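Local coordinates for protein putative phthiocerol dimycocerosate transporter LppX (Mycobacterium tuberculosis, PDB 2BYO) that probably carries phthiocerol dimycocerosates from the cell membrane towards the outer membrane, holding the lipid in the hydrophobic cavity of a U-shaped beta-half-barrel, at residues 75-80 / 94-99; 137-142 / 180-185; 154-157 / 162-165. All coordinates share one frame; numbering follows the deposited sequence.

Contact 1 (75-80 / 94-99); sequences CTYNDE and VKLFDD. With ZN (zinc ion), chain D.
Apolar packing carries the whole contact between 75-80 and 94-99, and Y77 and V94 stand at its middle. The CG2 methyl of V94 lies over one face of the Y77 ring, 4.3 Å from CD2. L96 approaches the same ring obliquely, its CD1 methyl 4.1 Å from Y77 CE2, and the two side chains cross at about a right angle. What presents the ring to both residues is the first torsion of Y77, which sets CG anti to the backbone N (chi1 168°). V94 works with both branches: while CG2 serves the tyrosine, CG1 rests 3.8 Å from the sulfur SG of C75, a buried contact.

No hydrogen bond crosses between the two segments; within each, a pair of backbone bonds closes a tight hairpin turn. Y77 to E80 forms a type I' turn, with Y77 N bonded to E80 O and E80 N to Y77 O; L96 to D99 forms a type II' turn closed in the same two-bond manner.

Metal binding occupies the far side of the second turn. A zinc ion is held by D98 OD1 and D99 OD2, each at 1.9 Å, so that the two neighbouring carboxylates converge on one cation.

The strands 70-77 and 91-96 are not sheet neighbours: strand 83-88 runs between them, and the N-to-C directions of 75-77 and 94-96 make an angle of 64°. V94 also packs on V83 of that intervening strand, C75 reaches strand 57-65, and Y77 touches L103 of the outermost strand 99-105.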
loop_
_atom_site.group_PDB
_atom_site.type_symbol
_atom_site.label_atom_id
_atom_site.label_comp_id
_atom_site.label_asym_id
_atom_site.label_seq_id
_atom_site.Cartn_x
_atom_site.Cartn_y
_atom_site.Cartn_z
ATOM N N CYS A 75 2.793 -13.138 6.251
ATOM C CA CYS A 75 2.659 -13.005 4.809
ATOM C C CYS A 75 2.573 -14.353 4.117
ATOM O O CYS A 75 2.808 -15.399 4.721
ATOM C CB CYS A 75 3.823 -12.187 4.228
ATOM S SG CYS A 75 5.422 -12.986 4.183
ATOM N N THR A 76 2.205 -14.298 2.850
ATOM C CA THR A 76 2.288 -15.437 1.957
ATOM C C THR A 76 3.476 -15.133 1.054
ATOM O O THR A 76 3.466 -14.122 0.339
ATOM C CB THR A 76 0.988 -15.612 1.140
ATOM O OG1 THR A 76 -0.095 -15.908 2.032
ATOM C CG2 THR A 76 1.122 -16.749 0.129
ATOM N N TYR A 77 4.485 -15.999 1.112
ATOM C CA TYR A 77 5.742 -15.835 0.395
ATOM C C TYR A 77 6.042 -17.104 -0.396
ATOM O O TYR A 77 6.118 -18.195 0.172
ATOM C CB TYR A 77 6.888 -15.549 1.381
ATOM C CG TYR A 77 8.256 -15.643 0.740
ATOM C CD1 TYR A 77 8.723 -14.636 -0.095
ATOM C CD2 TYR A 77 9.075 -16.747 0.954
ATOM C CE1 TYR A 77 9.959 -14.725 -0.704
ATOM C CE2 TYR A 77 10.321 -16.838 0.349
ATOM C CZ TYR A 77 10.750 -15.823 -0.480
ATOM O OH TYR A 77 11.977 -15.906 -1.082
ATOM N N ASN A 78 6.217 -16.955 -1.706
ATOM C CA ASN A 78 6.418 -18.079 -2.612
ATOM C C ASN A 78 5.398 -19.200 -2.393
ATOM O O ASN A 78 5.736 -20.383 -2.419
ATOM C CB ASN A 78 7.863 -18.594 -2.493
ATOM C CG ASN A 78 8.880 -17.645 -3.132
ATOM O OD1 ASN A 78 8.520 -16.615 -3.719
ATOM N ND2 ASN A 78 10.154 -17.999 -3.030
ATOM N N ASP A 79 4.149 -18.794 -2.173
ATOM C CA ASP A 79 2.999 -19.681 -1.950
ATOM C C ASP A 79 2.977 -20.370 -0.592
ATOM O O ASP A 79 2.093 -21.177 -0.335
ATOM C CB ASP A 79 2.845 -20.715 -3.069
ATOM C CG ASP A 79 2.386 -20.099 -4.363
ATOM O OD1 ASP A 79 1.493 -19.220 -4.328
ATOM O OD2 ASP A 79 2.916 -20.500 -5.421
ATOM N N GLU A 80 3.930 -20.050 0.273
ATOM C CA GLU A 80 3.897 -20.514 1.648
ATOM C C GLU A 80 3.119 -19.485 2.456
ATOM O O GLU A 80 3.521 -18.333 2.543
ATOM C CB GLU A 80 5.312 -20.654 2.208
ATOM C CG GLU A 80 5.391 -21.130 3.660
ATOM C CD GLU A 80 5.144 -22.624 3.831
ATOM O OE1 GLU A 80 4.854 -23.337 2.840
ATOM O OE2 GLU A 80 5.235 -23.088 4.985
ATOM N N VAL A 94 11.714 -12.364 6.158
ATOM C CA VAL A 94 10.704 -13.409 6.379
ATOM C C VAL A 94 11.365 -14.598 7.089
ATOM O O VAL A 94 12.564 -14.809 6.962
ATOM C CB VAL A 94 10.029 -13.909 5.067
ATOM C CG1 VAL A 94 9.221 -12.809 4.429
ATOM C CG2 VAL A 94 11.050 -14.452 4.077
ATOM N N LYS A 95 10.570 -15.344 7.853
ATOM C CA LYS A 95 11.047 -16.501 8.605
ATOM C C LYS A 95 10.565 -17.779 7.924
ATOM O O LYS A 95 9.357 -18.009 7.766
ATOM C CB LYS A 95 10.550 -16.451 10.050
ATOM C CG LYS A 95 11.206 -17.458 10.996
ATOM C CD LYS A 95 10.585 -17.382 12.387
ATOM C CE LYS A 95 11.293 -18.303 13.353
ATOM N NZ LYS A 95 10.694 -18.251 14.719
ATOM N N LEU A 96 11.524 -18.592 7.502
ATOM C CA LEU A 96 11.250 -19.897 6.926
ATOM C C LEU A 96 11.843 -20.963 7.826
ATOM O O LEU A 96 13.060 -21.026 8.053
ATOM C CB LEU A 96 11.832 -20.002 5.531
ATOM C CG LEU A 96 11.261 -19.015 4.523
ATOM C CD1 LEU A 96 12.086 -19.092 3.251
ATOM C CD2 LEU A 96 9.805 -19.316 4.248
ATOM N N PHE A 97 10.953 -21.807 8.334
ATOM C CA PHE A 97 11.293 -22.803 9.334
ATOM C C PHE A 97 11.819 -22.063 10.553
ATOM O O PHE A 97 11.089 -21.242 11.074
ATOM C CB PHE A 97 12.219 -23.886 8.764
ATOM C CG PHE A 97 12.026 -25.211 9.418
ATOM C CD1 PHE A 97 10.941 -25.993 9.081
ATOM C CD2 PHE A 97 12.876 -25.643 10.415
ATOM C CE1 PHE A 97 10.728 -27.209 9.695
ATOM C CE2 PHE A 97 12.665 -26.863 11.038
ATOM C CZ PHE A 97 11.579 -27.645 10.665
ATOM N N ASP A 98 13.040 -22.314 11.024
ATOM C CA ASP A 98 13.558 -21.568 12.180
ATOM C C ASP A 98 14.464 -20.394 11.789
ATOM O O ASP A 98 15.147 -19.837 12.648
ATOM C CB ASP A 98 14.335 -22.491 13.133
ATOM C CG ASP A 98 15.563 -23.118 12.482
ATOM O OD1 ASP A 98 15.554 -23.336 11.260
ATOM O OD2 ASP A 98 16.531 -23.408 13.197
ATOM N N ASP A 99 14.483 -20.026 10.509
ATOM C CA ASP A 99 15.529 -19.141 9.990
ATOM C C ASP A 99 14.939 -17.919 9.314
ATOM O O ASP A 99 14.115 -18.043 8.401
ATOM C CB ASP A 99 16.409 -19.876 8.972
ATOM C CG ASP A 99 17.000 -21.151 9.514
ATOM O OD1 ASP A 99 17.771 -21.101 10.495
ATOM O OD2 ASP A 99 16.717 -22.226 8.934
HETATM ZN ZN ZN D . 16.892 -23.829 9.992
#

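Contact 2 (137-142 / 180-185). With LNL (alpha-linolenic acid), chain K.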
loop_
_atom_site.group_PDB
_atom_site.type_symbol
_atom_site.label_atom_id
_atom_site.label_comp_id
_atom_site.label_asym_id
_atom_site.label_seq_id
_atom_site.Cartn_x
_atom_site.Cartn_y
_atom_site.Cartn_z
ATOM N N GLU A 137 -19.008 3.581 -1.124
ATOM C CA GLU A 137 -18.914 2.148 -0.880
ATOM C C GLU A 137 -18.504 1.910 0.583
ATOM O O GLU A 137 -17.650 2.628 1.125
ATOM C CB GLU A 137 -17.882 1.532 -1.826
ATOM C CG GLU A 137 -17.734 0.017 -1.709
ATOM C CD GLU A 137 -16.717 -0.555 -2.684
ATOM O OE1 GLU A 137 -16.621 -0.043 -3.820
ATOM O OE2 GLU A 137 -16.016 -1.529 -2.312
ATOM N N VAL A 138 -19.138 0.925 1.220
ATOM C CA VAL A 138 -18.849 0.574 2.605
ATOM C C VAL A 138 -17.786 -0.522 2.621
ATOM O O VAL A 138 -17.928 -1.544 1.951
ATOM C CB VAL A 138 -20.112 0.118 3.371
ATOM C CG1 VAL A 138 -19.779 -0.174 4.838
ATOM C CG2 VAL A 138 -21.200 1.190 3.289
ATOM N N ILE A 139 -16.705 -0.273 3.354
ATOM C CA ILE A 139 -15.632 -1.247 3.544
ATOM C C ILE A 139 -15.387 -1.374 5.034
ATOM O O ILE A 139 -15.097 -0.371 5.695
ATOM C CB ILE A 139 -14.317 -0.800 2.870
ATOM C CG1 ILE A 139 -14.486 -0.742 1.353
ATOM C CG2 ILE A 139 -13.181 -1.747 3.232
ATOM C CD1 ILE A 139 -13.359 -0.039 0.662
ATOM N N ASP A 140 -15.499 -2.596 5.564
ATOM C CA ASP A 140 -15.290 -2.859 6.995
ATOM C C ASP A 140 -16.155 -1.945 7.862
ATOM O O ASP A 140 -15.699 -1.405 8.869
ATOM C CB ASP A 140 -13.810 -2.663 7.372
ATOM C CG ASP A 140 -12.894 -3.665 6.708
ATOM O OD1 ASP A 140 -13.319 -4.825 6.514
ATOM O OD2 ASP A 140 -11.738 -3.291 6.403
ATOM N N GLY A 141 -17.401 -1.750 7.459
ATOM C CA GLY A 141 -18.311 -0.901 8.227
ATOM C C GLY A 141 -18.083 0.600 8.101
ATOM O O GLY A 141 -18.795 1.373 8.736
ATOM N N ILE A 142 -17.120 1.014 7.267
ATOM C CA ILE A 142 -16.819 2.435 7.047
ATOM C C ILE A 142 -17.330 2.875 5.672
ATOM O O ILE A 142 -17.053 2.213 4.660
ATOM C CB ILE A 142 -15.292 2.705 7.136
ATOM C CG1 ILE A 142 -14.740 2.245 8.489
ATOM C CG2 ILE A 142 -14.961 4.201 6.945
ATOM C CD1 ILE A 142 -13.225 2.000 8.449
ATOM N N HIS A 180 -9.368 8.788 6.294
ATOM C CA HIS A 180 -8.473 7.630 6.281
ATOM C C HIS A 180 -8.461 7.037 4.886
ATOM O O HIS A 180 -9.505 6.956 4.238
ATOM C CB HIS A 180 -8.926 6.537 7.248
ATOM C CG HIS A 180 -8.666 6.846 8.686
ATOM N ND1 HIS A 180 -9.542 6.484 9.692
ATOM C CD2 HIS A 180 -7.629 7.469 9.290
ATOM C CE1 HIS A 180 -9.050 6.876 10.854
ATOM N NE2 HIS A 180 -7.890 7.471 10.640
ATOM N N LEU A 181 -7.284 6.631 4.432
ATOM C CA LEU A 181 -7.178 5.891 3.187
ATOM C C LEU A 181 -7.499 4.432 3.507
ATOM O O LEU A 181 -6.595 3.633 3.797
ATOM C CB LEU A 181 -5.775 6.048 2.588
ATOM C CG LEU A 181 -5.567 5.410 1.207
ATOM C CD1 LEU A 181 -6.534 5.970 0.151
ATOM C CD2 LEU A 181 -4.121 5.631 0.748
ATOM N N VAL A 182 -8.787 4.095 3.495
ATOM C CA VAL A 182 -9.237 2.764 3.934
ATOM C C VAL A 182 -8.686 1.691 2.985
ATOM O O VAL A 182 -8.205 0.637 3.417
ATOM C CB VAL A 182 -10.782 2.684 4.019
ATOM C CG1 VAL A 182 -11.238 1.288 4.448
ATOM C CG2 VAL A 182 -11.313 3.725 4.982
ATOM N N ARG A 183 -8.721 1.989 1.692
ATOM C CA ARG A 183 -8.215 1.073 0.699
ATOM C C ARG A 183 -7.639 1.806 -0.517
ATOM O O ARG A 183 -8.067 2.919 -0.878
ATOM C CB ARG A 183 -9.335 0.102 0.290
ATOM C CG ARG A 183 -8.960 -0.990 -0.716
ATOM C CD ARG A 183 -10.083 -2.021 -0.841
ATOM N NE ARG A 183 -10.164 -2.859 0.357
ATOM C CZ ARG A 183 -11.136 -3.730 0.606
ATOM N NH1 ARG A 183 -12.150 -3.874 -0.236
ATOM N NH2 ARG A 183 -11.100 -4.455 1.720
ATOM N N ALA A 184 -6.649 1.162 -1.127
ATOM C CA ALA A 184 -6.063 1.607 -2.377
ATOM C C ALA A 184 -5.716 0.379 -3.191
ATOM O O ALA A 184 -5.220 -0.608 -2.655
ATOM C CB ALA A 184 -4.827 2.434 -2.106
ATOM N N SER A 185 -5.982 0.426 -4.484
ATOM C CA SER A 185 -5.649 -0.694 -5.332
ATOM C C SER A 185 -5.232 -0.245 -6.733
ATOM O O SER A 185 -5.582 0.845 -7.185
ATOM C CB SER A 185 -6.808 -1.701 -5.386
ATOM O OG SER A 185 -7.837 -1.267 -6.239
HETATM O O1 LNL K . 8.250 -1.320 2.719
HETATM C C1 LNL K . 7.727 -2.056 3.590
HETATM O O2 LNL K . 7.433 -3.251 3.357
HETATM C C2 LNL K . 7.465 -1.491 4.975
HETATM C C3 LNL K . 6.023 -1.024 5.140
HETATM C C4 LNL K . 5.059 -2.179 5.433
HETATM C C5 LNL K . 4.079 -2.526 4.301
HETATM C C6 LNL K . 3.391 -1.314 3.647
HETATM C C7 LNL K . 2.929 -1.644 2.225
HETATM C C8 LNL K . 3.993 -1.358 1.159
HETATM C C9 LNL K . 3.376 -0.909 -0.169
HETATM C C10 LNL K . 3.478 -1.952 -1.281
HETATM C C11 LNL K . 2.170 -2.712 -1.389
HETATM C C12 LNL K . 1.068 -2.217 -1.968
HETATM C C13 LNL K . 0.990 -0.842 -2.605
HETATM C C14 LNL K . -0.455 -0.346 -2.682
HETATM C C15 LNL K . -1.168 -0.706 -3.987
HETATM C C16 LNL K . -2.115 0.407 -4.437
HETATM C C17 LNL K . -1.365 1.597 -5.043
HETATM C C18 LNL K . -2.289 2.648 -5.627
HETATM O O HOH W 1 -13.268 -2.724 -2.599
#
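I139 CG2 is set anti to the backbone N while CG1 stands beside that nitrogen (chi1 -65°), so that CG2 reaches V182 and the guanidinium group of R183, while the CG1-CD1 branch runs along the aliphatic part of the same arginine. R183 also starts with CG anti to its N, but its chain bends at chi3 (-72°), which lays the guanidinium group against the isoleucine. I139 CG2 sits over one face of that group, offset toward the rim and 3.7 Å from R183 NH2, while I139 CD1 lies 4.0 Å from R183 CB. I139 CG2 also meets V182 CG1 at 3.8 Å, the two side chains sliding past each other in opposite directions. V182 turns its second methyl, CG2, to I142 CG2 at 4.2 Å.

Both isoleucines belong to a type I' turn, I139 to I142, that joins strands 129-139 and 142-151 at one end of the half-barrel sheet. On the other segment V182 and R183 together lie opposite W172 of strand 167-174, forming a classic beta bulge, and this places two consecutive side chains toward the hairpin.

The polar rim of R183 is held from several directions. A water in the guanidinium plane accepts from R183 NH1 at 2.9 Å and donates to E137 OE2 at 3.0 Å, bridging charges that do not touch; NE is hydrogen-bonded to T196 OG1. Further along the strand, the carbonyl oxygen of A184 lies 3.7 Å from C16 of a bound alpha-linolenic acid.

Contact 3 (154-157 / 162-165); sequences SSVK and GAKS
V156 and A163 meet methyl to methyl where the helix 153-159 faces the loop that follows it. The valine side chain is turned so that V156 CG1 lies anti to the backbone N (chi1 179°), which aims this branch at A163 CB, 3.3 Å away. That separation is shorter than usual for two carbons, so the packing here is tight. The other branch, V156 CG2, is directed to the backbone further along the loop and comes within 4.2 Å of S165 O.

K157, the next residue of the helix, reaches the same alanine by another route. Its CG stands anti to the carbonyl carbon (chi1 -73°), and beyond CG the chain is extended, passing alongside the A163 carbonyl. K157 CG lies 3.4 Å from A163 O and K157 CE 3.1 Å from it, whereas K157 CG to A163 CB is 4.1 Å. The methylenes thus lie beside a peptide oxygen on one flank of A163 while V156 packs against its methyl.

K164, by contrast, points its CB away from the helix and folds back on its own segment: K164 NZ donates to G162 O at 3.2 Å, from above the carbonyl plane.

No hydrogen bond joins the two segments. What joins them across the gap is van der Waals packing and the passage of the K157 methylenes beside a carbonyl, with V156 also packed on L188; the CE methylene next to the lysine ammonium probably carries some positive charge, which would make its approach to A163 O mildly favourable.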
loop_
_atom_site.group_PDB
_atom_site.type_symbol
_atom_site.label_atom_id
_atom_site.label_comp_id
_atom_site.label_asym_id
_atom_site.label_seq_id
_atom_site.Cartn_x
_atom_site.Cartn_y
_atom_site.Cartn_z
ATOM N N SER A 154 5.555 5.882 -14.986
ATOM C CA SER A 154 6.691 6.255 -14.146
ATOM C C SER A 154 6.394 6.024 -12.670
ATOM O O SER A 154 7.262 5.582 -11.922
ATOM C CB SER A 154 7.090 7.717 -14.390
ATOM O OG SER A 154 6.048 8.604 -14.025
ATOM N N SER A 155 5.163 6.311 -12.255
ATOM C CA SER A 155 4.740 6.016 -10.894
ATOM C C SER A 155 4.421 4.540 -10.699
ATOM O O SER A 155 4.657 3.997 -9.621
ATOM C CB SER A 155 3.541 6.867 -10.494
ATOM O OG SER A 155 3.952 8.203 -10.293
ATOM N N VAL A 156 3.881 3.895 -11.728
ATOM C CA VAL A 156 3.544 2.478 -11.625
ATOM C C VAL A 156 4.829 1.660 -11.423
ATOM O O VAL A 156 4.840 0.722 -10.628
ATOM C CB VAL A 156 2.721 1.979 -12.843
ATOM C CG1 VAL A 156 2.408 0.496 -12.720
ATOM C CG2 VAL A 156 1.408 2.756 -12.964
ATOM N N LYS A 157 5.909 2.048 -12.105
ATOM C CA LYS A 157 7.216 1.384 -11.970
ATOM C C LYS A 157 7.782 1.382 -10.553
ATOM O O LYS A 157 8.559 0.497 -10.196
ATOM C CB LYS A 157 8.251 2.015 -12.908
ATOM C CG LYS A 157 8.058 1.667 -14.357
ATOM C CD LYS A 157 9.094 2.368 -15.215
ATOM C CE LYS A 157 8.688 2.388 -16.669
ATOM N NZ LYS A 157 9.642 3.196 -17.471
ATOM N N GLY A 162 8.673 -3.380 -13.901
ATOM C CA GLY A 162 8.495 -3.775 -15.298
ATOM C C GLY A 162 7.339 -3.092 -16.012
ATOM O O GLY A 162 7.128 -3.330 -17.196
ATOM N N ALA A 163 6.593 -2.248 -15.299
ATOM C CA ALA A 163 5.420 -1.576 -15.867
ATOM C C ALA A 163 5.777 -0.734 -17.093
ATOM O O ALA A 163 6.717 0.059 -17.055
ATOM C CB ALA A 163 4.736 -0.707 -14.803
ATOM N N LYS A 164 5.021 -0.912 -18.176
ATOM C CA LYS A 164 5.287 -0.210 -19.430
ATOM C C LYS A 164 4.205 0.787 -19.841
ATOM O O LYS A 164 4.384 1.516 -20.822
ATOM C CB LYS A 164 5.480 -1.224 -20.561
ATOM C CG LYS A 164 6.690 -2.126 -20.395
ATOM C CD LYS A 164 8.002 -1.353 -20.472
ATOM C CE LYS A 164 9.176 -2.295 -20.661
ATOM N NZ LYS A 164 9.276 -3.307 -19.569
ATOM N N SER A 165 3.087 0.820 -19.121
ATOM C CA SER A 165 2.009 1.753 -19.446
ATOM C C SER A 165 1.353 2.312 -18.206
ATOM O O SER A 165 1.582 1.829 -17.081
ATOM C CB SER A 165 0.952 1.091 -20.348
ATOM O OG SER A 165 0.244 0.060 -19.669
#

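Along the chain, contact 1 is complete before contact 2 opens, and contact 3 is nested inside the loop that contact 2 closes. Contacts 1 and 2 both belong to the single antiparallel sheet, near its opposite outermost strands 99-105 and 129-139, their centres 28 Å apart. Contact 3 joins the helix 153-159 to the loop before strand 167-174; its centre is 25 Å from that of contact 2, although their nearest atoms are only about 9 Å apart. None touches another. Bound fatty acids lie within the half-barrel, consistent with its hydrophobic cavity, and the three contacts are packing sites at separate places around it.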